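Local coordinates for oxalate-binding protein (Thermotoga maritima, PDB 1O4T), which binds oxalate and manganese as a homodimeric cupin and is thought to act as an oxalate decarboxylase, at residues T27-S32 with V41-L46; F59-L64 with E125-I130. All blocks are in the same frame, centred on the assembly; numbering follows the deposited sequence.

Contact 1: T27-S32 with V41-L46; sequences TPERIS and VEMAHL
Val41 begins the pairing with Ile31 across an antiparallel beta hairpin: its N-H reaches Ile31 O at 2.8 Å, and its own O takes the N-H of Ile31 while Arg30 CA adds a CA-H...O contact to the same oxygen. Glu42, facing Arg30 in a non-hydrogen-bonded pair, lays its side chain against Pro28 instead. Its CG sits beside its own backbone N, anti to the carbonyl carbon (chi1 -69°), and from there the extended chain brings OE1 to 3.8 Å from Pro28 CG, so that the carboxylate lies obliquely against CB and CG of the proline. Met43 forms the next hydrogen-bonded pair, with Glu29: Glu29 N donates to Met43 O at 2.7 Å, and Met43 N returns a bond to Glu29 O. On the face shared with Val41, Met43 CB and CE both touch Ile31 CD1, the CB at 4.0 Å, and its SD passes the Glu29 carboxylate. Ala44 adds a looser methyl contact, its CB 4.5 Å from Pro28 CB. At His45 the ring swings back toward the partner strand, and NE2 donates to Glu29 OE2 at 2.6 Å, with an N-H...O angle of 162°. The oxygen lies in the imidazole plane but is met on its anti side and somewhat out of the carboxylate plane, and the carboxylate is turned 48° from the ring. Met43 CG covers one face of that imidazole near its rim. A water bonded to Thr27 O also accepts a weak bond from His45 N. Strand 29-32 is the outermost strand of its sheet within the chain; strand 40-45 lies between it and strand 56-64, where Met62 packs on both Val41 and Met43.

Contact 2: F59-L64 with E125-I130; sequences FARMKL and EFLAVI
Ala60 and Ala128 face each other across two antiparallel neighbouring strands of the double-stranded beta-helix, the cupin fold. Two hydrogen-bonded pairs, Ala60 with Ala128 and Met62 with Phe126, supply four backbone bonds; the straightest, Met62 N to Phe126 O, is 2.7 Å long and nearly linear. Between these pairs, CA-H...O contacts such as Leu127 CA to Ala60 O at 3.4 Å supplement the ladder.

The charged contact is the salt bridge from Arg61 NE to Glu125 OE1, 2.9 Å, with the guanidinium and carboxylate planes 50° apart. NH2 lies equally near that oxygen. Arg61 CG is anti to the backbone N (chi1 -168°), and the chain runs straight out to NE, carrying the guanidinium over to Glu125. A leucine here would probably leave the Glu125 carboxylate without this positive mate and free to turn. The other oxygen, OE2, rests against the Lys63 methylenes.

Apolar packing occupies both faces. Beside Arg61, Phe59 CD2 touches Val129 CG2 at 3.6 Å while CZ meets Leu127 CD2; Ile81 and Tyr83 of the second subunit cover this side, packing on Phe59 and Leu127 respectively. On the opposite face Leu64 CD1 reaches Phe126 CE2 obliquely, and Met62 CB makes a CH-pi contact over the Phe126 ring, 3.8 Å from its centroid and 17° off the normal.

How the contacts relate
Contacts 1 and 2 lie side by side in one antiparallel sheet, their centres about 9 Å apart, joined where strand 40-45 pairs with strand 56-64. Probable hydrogen bonds stitch them together, Ala44 N to Arg61 O and Leu46 N to Phe59 O, each 2.9 Å, while Val41 CG2 packs 3.3 Å from Leu64 CD1. Both approach the oxalate: the side chains of Met43 in contact 1 and Ala128 in contact 2 are each about 5 Å from it, and Ile130 of contact 2 touches it. Ala128 also packs on Glu80, a manganese ligand, and the Phe126 ring meets that of Tyr82, which binds oxalate.

Contact 1: T27-S32 with V41-L46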
ATOM      1  N   THR A  27      11.663 -13.339  -1.410  1.00 42.75           N
ATOM      2  CA  THR A  27      12.030 -14.046  -0.187  1.00 41.19           C
ATOM      3  C   THR A  27      12.070 -13.056   0.980  1.00 39.70           C
ATOM      4  O   THR A  27      12.814 -12.083   0.975  1.00 38.70           O
ATOM      5  CB  THR A  27      13.370 -14.766  -0.342  1.00 41.04           C
ATOM      6  OG1 THR A  27      13.323 -15.630  -1.485  1.00 40.25           O
ATOM      7  CG2 THR A  27      13.611 -15.721   0.827  1.00 41.48           C
ATOM      8  N   PRO A  28      11.245 -13.289   1.978  1.00 39.39           N
ATOM      9  CA  PRO A  28      11.188 -12.378   3.116  1.00 38.74           C
ATOM     10  C   PRO A  28      12.444 -12.503   3.974  1.00 37.43           C
ATOM     11  O   PRO A  28      13.089 -13.552   3.943  1.00 36.86           O
ATOM     12  CB  PRO A  28       9.951 -12.873   3.865  1.00 39.06           C
ATOM     13  CG  PRO A  28       9.223 -13.714   2.839  1.00 40.13           C
ATOM     14  CD  PRO A  28      10.299 -14.411   2.136  1.00 39.29           C
ATOM     15  N   GLU A  29      12.816 -11.443   4.689  1.00 36.42           N
ATOM     16  CA  GLU A  29      13.815 -11.593   5.737  1.00 36.39           C
ATOM     17  C   GLU A  29      13.143 -11.800   7.072  1.00 35.86           C
ATOM     18  O   GLU A  29      12.236 -11.058   7.439  1.00 34.84           O
ATOM     19  CB  GLU A  29      14.841 -10.451   5.785  1.00 36.39           C
ATOM     20  CG  GLU A  29      14.380  -9.099   6.265  1.00 38.45           C
ATOM     21  CD  GLU A  29      15.517  -8.087   6.330  1.00 38.91           C
ATOM     22  OE1 GLU A  29      16.583  -8.466   6.878  1.00 36.08           O
ATOM     23  OE2 GLU A  29      15.321  -6.922   5.862  1.00 36.90           O
ATOM     24  N   ARG A  30      13.589 -12.822   7.791  1.00 35.59           N
ATOM     25  CA  ARG A  30      13.030 -13.126   9.102  1.00 36.01           C
ATOM     26  C   ARG A  30      13.818 -12.311  10.118  1.00 35.32           C
ATOM     27  O   ARG A  30      15.045 -12.385  10.151  1.00 35.30           O
ATOM     28  CB  ARG A  30      13.095 -14.630   9.366  1.00 36.88           C
ATOM     29  CG  ARG A  30      12.691 -15.072  10.752  1.00 40.15           C
ATOM     30  CD  ARG A  30      13.300 -16.432  11.140  1.00 44.35           C
ATOM     31  NE  ARG A  30      14.649 -16.398  11.757  1.00 46.72           N
ATOM     32  CZ  ARG A  30      15.364 -17.496  12.070  1.00 47.47           C
ATOM     33  NH1 ARG A  30      14.883 -18.711  11.811  1.00 48.50           N
ATOM     34  NH2 ARG A  30      16.567 -17.388  12.629  1.00 46.66           N
ATOM     35  N   ILE A  31      13.108 -11.516  10.926  1.00 34.23           N
ATOM     36  CA  ILE A  31      13.728 -10.632  11.918  1.00 33.39           C
ATOM     37  C   ILE A  31      13.176 -10.994  13.292  1.00 32.51           C
ATOM     38  O   ILE A  31      11.975 -11.078  13.464  1.00 31.64           O
ATOM     39  CB  ILE A  31      13.420  -9.154  11.617  1.00 33.04           C
ATOM     40  CG1 ILE A  31      13.891  -8.777  10.207  1.00 33.55           C
ATOM     41  CG2 ILE A  31      14.069  -8.266  12.676  1.00 34.01           C
ATOM     42  CD1 ILE A  31      13.225  -7.539   9.646  1.00 33.48           C
ATOM     43  N   SER A  32      14.062 -11.224  14.258  1.00 32.30           N
ATOM     44  CA  SER A  32      13.655 -11.535  15.625  1.00 32.22           C
ATOM     45  C   SER A  32      13.727 -10.268  16.483  1.00 32.49           C
ATOM     46  O   SER A  32      14.661  -9.457  16.352  1.00 32.37           O
ATOM     47  CB  SER A  32      14.507 -12.661  16.192  1.00 32.17           C
ATOM     48  OG  SER A  32      15.871 -12.329  16.154  1.00 33.31           O
ATOM     49  N   VAL A  41       9.342 -11.959  13.049  1.00 38.12           N
ATOM     50  CA  VAL A  41       8.570 -11.245  12.064  1.00 38.31           C
ATOM     51  C   VAL A  41       9.224 -11.461  10.670  1.00 37.43           C
ATOM     52  O   VAL A  41      10.375 -11.893  10.590  1.00 37.84           O
ATOM     53  CB  VAL A  41       8.556  -9.795  12.574  1.00 38.74           C
ATOM     54  CG1 VAL A  41       8.933  -8.785  11.540  1.00 40.50           C
ATOM     55  CG2 VAL A  41       7.259  -9.528  13.314  1.00 39.56           C
ATOM     56  N   GLU A  42       8.478 -11.284   9.584  1.00 36.76           N
ATOM     57  CA  GLU A  42       9.029 -11.403   8.213  1.00 36.54           C
ATOM     58  C   GLU A  42       8.806 -10.130   7.465  1.00 35.19           C
ATOM     59  O   GLU A  42       7.716  -9.568   7.507  1.00 33.89           O
ATOM     60  CB  GLU A  42       8.387 -12.517   7.408  1.00 37.34           C
ATOM     61  CG  GLU A  42       8.738 -13.907   7.895  1.00 41.49           C
ATOM     62  CD  GLU A  42       8.640 -14.925   6.787  1.00 47.89           C
ATOM     63  OE1 GLU A  42       7.620 -14.931   6.043  1.00 51.91           O
ATOM     64  OE2 GLU A  42       9.600 -15.710   6.638  1.00 54.07           O
ATOM     65  N   MET A  43       9.855  -9.669   6.797  1.00 33.75           N
ATOM     66  CA  MET A  43       9.800  -8.456   5.999  1.00 33.31           C
ATOM     67  C   MET A  43      10.225  -8.748   4.562  1.00 31.97           C
ATOM     68  O   MET A  43      11.335  -9.193   4.328  1.00 30.11           O
ATOM     69  CB  MET A  43      10.699  -7.388   6.596  1.00 33.10           C
ATOM     70  CG  MET A  43      10.604  -6.053   5.847  1.00 35.58           C
ATOM     71  SD  MET A  43      11.880  -4.885   6.345  1.00 42.04           S
ATOM     72  CE  MET A  43      11.213  -4.421   7.801  1.00 40.02           C
ATOM     73  N   ALA A  44       9.301  -8.508   3.623  1.00 31.75           N
ATOM     74  CA  ALA A  44       9.561  -8.621   2.183  1.00 31.88           C
ATOM     75  C   ALA A  44       9.695  -7.227   1.593  1.00 31.99           C
ATOM     76  O   ALA A  44       8.709  -6.482   1.527  1.00 31.57           O
ATOM     77  CB  ALA A  44       8.421  -9.391   1.508  1.00 32.40           C
ATOM     78  N   HIS A  45      10.897  -6.867   1.145  1.00 32.65           N
ATOM     79  CA  HIS A  45      11.121  -5.565   0.528  1.00 33.76           C
ATOM     80  C   HIS A  45      10.645  -5.634  -0.925  1.00 33.35           C
ATOM     81  O   HIS A  45      11.079  -6.482  -1.692  1.00 32.40           O
ATOM     82  CB  HIS A  45      12.575  -5.149   0.567  1.00 34.81           C
ATOM     83  CG  HIS A  45      13.209  -5.253   1.915  1.00 39.09           C
ATOM     84  ND1 HIS A  45      13.515  -4.142   2.677  1.00 43.43           N
ATOM     85  CD2 HIS A  45      13.604  -6.336   2.635  1.00 41.84           C
ATOM     86  CE1 HIS A  45      14.072  -4.540   3.809  1.00 45.56           C
ATOM     87  NE2 HIS A  45      14.129  -5.865   3.812  1.00 45.78           N
ATOM     88  N   LEU A  46       9.741  -4.745  -1.294  1.00 33.49           N
ATOM     89  CA  LEU A  46       9.072  -4.832  -2.592  1.00 33.94           C
ATOM     90  C   LEU A  46       9.674  -3.871  -3.625  1.00 33.82           C
ATOM     91  O   LEU A  46       9.799  -4.228  -4.802  1.00 34.04           O
ATOM     92  CB  LEU A  46       7.580  -4.593  -2.407  1.00 33.76           C
ATOM     93  CG  LEU A  46       6.975  -5.542  -1.403  1.00 36.39           C
ATOM     94  CD1 LEU A  46       5.492  -5.259  -1.339  1.00 39.50           C
ATOM     95  CD2 LEU A  46       7.248  -6.989  -1.717  1.00 38.14           C
TER
HETATM   96  O   HOH W   1      13.135  -9.424   1.127  1.00 31.14           O

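Contact 2: F59-L64 with E125-I130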
ATOM      1  N   PHE A  59       9.292   0.184   1.280  1.00 35.59           N
ATOM      2  CA  PHE A  59       8.018  -0.242   0.729  1.00 34.19           C
ATOM      3  C   PHE A  59       8.014  -1.767   0.867  1.00 33.33           C
ATOM      4  O   PHE A  59       8.594  -2.467   0.047  1.00 33.18           O
ATOM      5  CB  PHE A  59       7.825   0.230  -0.720  1.00 34.99           C
ATOM      6  CG  PHE A  59       6.429   0.043  -1.234  1.00 37.06           C
ATOM      7  CD1 PHE A  59       5.994  -1.205  -1.645  1.00 44.12           C
ATOM      8  CD2 PHE A  59       5.520   1.081  -1.228  1.00 42.65           C
ATOM      9  CE1 PHE A  59       4.690  -1.427  -2.092  1.00 43.72           C
ATOM     10  CE2 PHE A  59       4.196   0.872  -1.645  1.00 46.63           C
ATOM     11  CZ  PHE A  59       3.777  -0.407  -2.071  1.00 45.67           C
ATOM     12  N   ALA A  60       7.397  -2.274   1.945  1.00 32.67           N
ATOM     13  CA  ALA A  60       7.565  -3.650   2.345  1.00 32.33           C
ATOM     14  C   ALA A  60       6.278  -4.256   2.794  1.00 32.21           C
ATOM     15  O   ALA A  60       5.381  -3.555   3.255  1.00 31.94           O
ATOM     16  CB  ALA A  60       8.544  -3.744   3.471  1.00 33.59           C
ATOM     17  N   ARG A  61       6.202  -5.572   2.658  1.00 32.19           N
ATOM     18  CA  ARG A  61       5.092  -6.353   3.187  1.00 32.54           C
ATOM     19  C   ARG A  61       5.580  -7.081   4.445  1.00 33.06           C
ATOM     20  O   ARG A  61       6.617  -7.805   4.397  1.00 33.50           O
ATOM     21  CB  ARG A  61       4.617  -7.366   2.155  1.00 32.76           C
ATOM     22  CG  ARG A  61       3.316  -8.016   2.504  1.00 37.05           C
ATOM     23  CD  ARG A  61       2.864  -9.119   1.553  1.00 41.84           C
ATOM     24  NE  ARG A  61       1.625  -9.726   2.071  1.00 47.93           N
ATOM     25  CZ  ARG A  61       0.783 -10.485   1.362  1.00 51.30           C
ATOM     26  NH1 ARG A  61       1.028 -10.765   0.083  1.00 53.49           N
ATOM     27  NH2 ARG A  61      -0.316 -10.967   1.935  1.00 52.61           N
ATOM     28  N   MET A  62       4.883  -6.879   5.563  1.00 30.73           N
ATOM     29  CA  MET A  62       5.296  -7.457   6.840  1.00 31.45           C
ATOM     30  C   MET A  62       4.313  -8.558   7.163  1.00 31.86           C
ATOM     31  O   MET A  62       3.155  -8.400   6.845  1.00 30.42           O
ATOM     32  CB  MET A  62       5.167  -6.430   7.935  1.00 32.85           C
ATOM     33  CG  MET A  62       5.954  -5.145   7.699  1.00 34.79           C
ATOM     34  SD  MET A  62       7.629  -5.481   7.746  1.00 40.01           S
ATOM     35  CE  MET A  62       7.737  -6.295   9.378  1.00 39.37           C
ATOM     36  N   LYS A  63       4.801  -9.639   7.772  1.00 30.91           N
ATOM     37  CA  LYS A  63       3.993 -10.715   8.294  1.00 32.27           C
ATOM     38  C   LYS A  63       4.368 -10.921   9.745  1.00 32.63           C
ATOM     39  O   LYS A  63       5.532 -11.214  10.056  1.00 32.73           O
ATOM     40  CB  LYS A  63       4.286 -11.977   7.524  1.00 32.85           C
ATOM     41  CG  LYS A  63       3.424 -13.161   7.928  1.00 36.93           C
ATOM     42  CD  LYS A  63       3.588 -14.301   6.914  1.00 41.92           C
ATOM     43  CE  LYS A  63       4.476 -15.373   7.428  1.00 44.90           C
ATOM     44  NZ  LYS A  63       4.616 -16.502   6.400  1.00 49.09           N
ATOM     45  N   LEU A  64       3.386 -10.740  10.627  1.00 32.12           N
ATOM     46  CA  LEU A  64       3.507 -10.981  12.069  1.00 31.86           C
ATOM     47  C   LEU A  64       2.733 -12.255  12.457  1.00 31.82           C
ATOM     48  O   LEU A  64       1.489 -12.269  12.477  1.00 30.70           O
ATOM     49  CB  LEU A  64       2.950  -9.793  12.857  1.00 31.75           C
ATOM     50  CG  LEU A  64       3.969  -8.694  13.165  1.00 32.09           C
ATOM     51  CD1 LEU A  64       4.671  -8.162  11.884  1.00 32.46           C
ATOM     52  CD2 LEU A  64       3.318  -7.544  13.964  1.00 31.14           C
ATOM     53  N   GLU A 125      -0.843  -9.437   8.377  1.00 31.14           N
ATOM     54  CA  GLU A 125       0.047  -8.899   7.365  1.00 31.64           C
ATOM     55  C   GLU A 125      -0.335  -7.481   7.011  1.00 31.28           C
ATOM     56  O   GLU A 125      -1.502  -7.110   7.029  1.00 31.21           O
ATOM     57  CB  GLU A 125       0.008  -9.763   6.133  1.00 32.47           C
ATOM     58  CG  GLU A 125       0.161 -11.243   6.422  1.00 34.44           C
ATOM     59  CD  GLU A 125       0.698 -12.044   5.244  1.00 39.49           C
ATOM     60  OE1 GLU A 125       1.260 -11.425   4.334  1.00 43.79           O
ATOM     61  OE2 GLU A 125       0.600 -13.301   5.261  1.00 44.71           O
ATOM     62  N   PHE A 126       0.663  -6.679   6.672  1.00 31.59           N
ATOM     63  CA  PHE A 126       0.413  -5.331   6.265  1.00 32.04           C
ATOM     64  C   PHE A 126       1.538  -4.792   5.399  1.00 33.17           C
ATOM     65  O   PHE A 126       2.689  -5.275   5.430  1.00 33.72           O
ATOM     66  CB  PHE A 126       0.208  -4.423   7.479  1.00 31.31           C
ATOM     67  CG  PHE A 126       1.341  -4.443   8.484  1.00 31.96           C
ATOM     68  CD1 PHE A 126       2.315  -3.471   8.467  1.00 30.39           C
ATOM     69  CD2 PHE A 126       1.379  -5.417   9.479  1.00 30.98           C
ATOM     70  CE1 PHE A 126       3.362  -3.508   9.403  1.00 33.98           C
ATOM     71  CE2 PHE A 126       2.382  -5.449  10.430  1.00 31.61           C
ATOM     72  CZ  PHE A 126       3.368  -4.478  10.403  1.00 31.39           C
ATOM     73  N   LEU A 127       1.185  -3.771   4.651  1.00 32.22           N
ATOM     74  CA  LEU A 127       2.128  -2.991   3.892  1.00 34.77           C
ATOM     75  C   LEU A 127       2.684  -1.855   4.706  1.00 33.39           C
ATOM     76  O   LEU A 127       1.939  -1.184   5.386  1.00 36.04           O
ATOM     77  CB  LEU A 127       1.366  -2.418   2.703  1.00 35.66           C
ATOM     78  CG  LEU A 127       1.945  -2.617   1.345  1.00 41.95           C
ATOM     79  CD1 LEU A 127       2.150  -4.102   1.045  1.00 43.45           C
ATOM     80  CD2 LEU A 127       0.968  -1.903   0.355  1.00 44.47           C
ATOM     81  N   ALA A 128       3.984  -1.604   4.611  1.00 34.28           N
ATOM     82  CA  ALA A 128       4.646  -0.493   5.323  1.00 33.61           C
ATOM     83  C   ALA A 128       5.399   0.365   4.331  1.00 34.00           C
ATOM     84  O   ALA A 128       6.207  -0.151   3.559  1.00 34.58           O
ATOM     85  CB  ALA A 128       5.567  -1.024   6.370  1.00 33.40           C
ATOM     86  N   VAL A 129       5.166   1.673   4.371  1.00 33.06           N
ATOM     87  CA  VAL A 129       5.794   2.595   3.462  1.00 32.71           C
ATOM     88  C   VAL A 129       6.358   3.782   4.272  1.00 31.98           C
ATOM     89  O   VAL A 129       5.632   4.438   4.979  1.00 31.48           O
ATOM     90  CB  VAL A 129       4.789   3.166   2.435  1.00 32.89           C
ATOM     91  CG1 VAL A 129       5.536   3.839   1.301  1.00 33.75           C
ATOM     92  CG2 VAL A 129       3.934   2.062   1.889  1.00 37.09           C
ATOM     93  N   ILE A 130       7.645   4.058   4.159  1.00 31.84           N
ATOM     94  CA  ILE A 130       8.227   5.173   4.891  1.00 32.44           C
ATOM     95  C   ILE A 130       8.567   6.245   3.871  1.00 33.48           C
ATOM     96  O   ILE A 130       9.293   5.962   2.946  1.00 34.79           O
ATOM     97  CB  ILE A 130       9.466   4.725   5.680  1.00 31.82           C
ATOM     98  CG1 ILE A 130       9.072   3.654   6.699  1.00 34.14           C
ATOM     99  CG2 ILE A 130      10.098   5.921   6.406  1.00 32.10           C
ATOM    100  CD1 ILE A 130      10.284   2.982   7.422  1.00 36.10           C
TER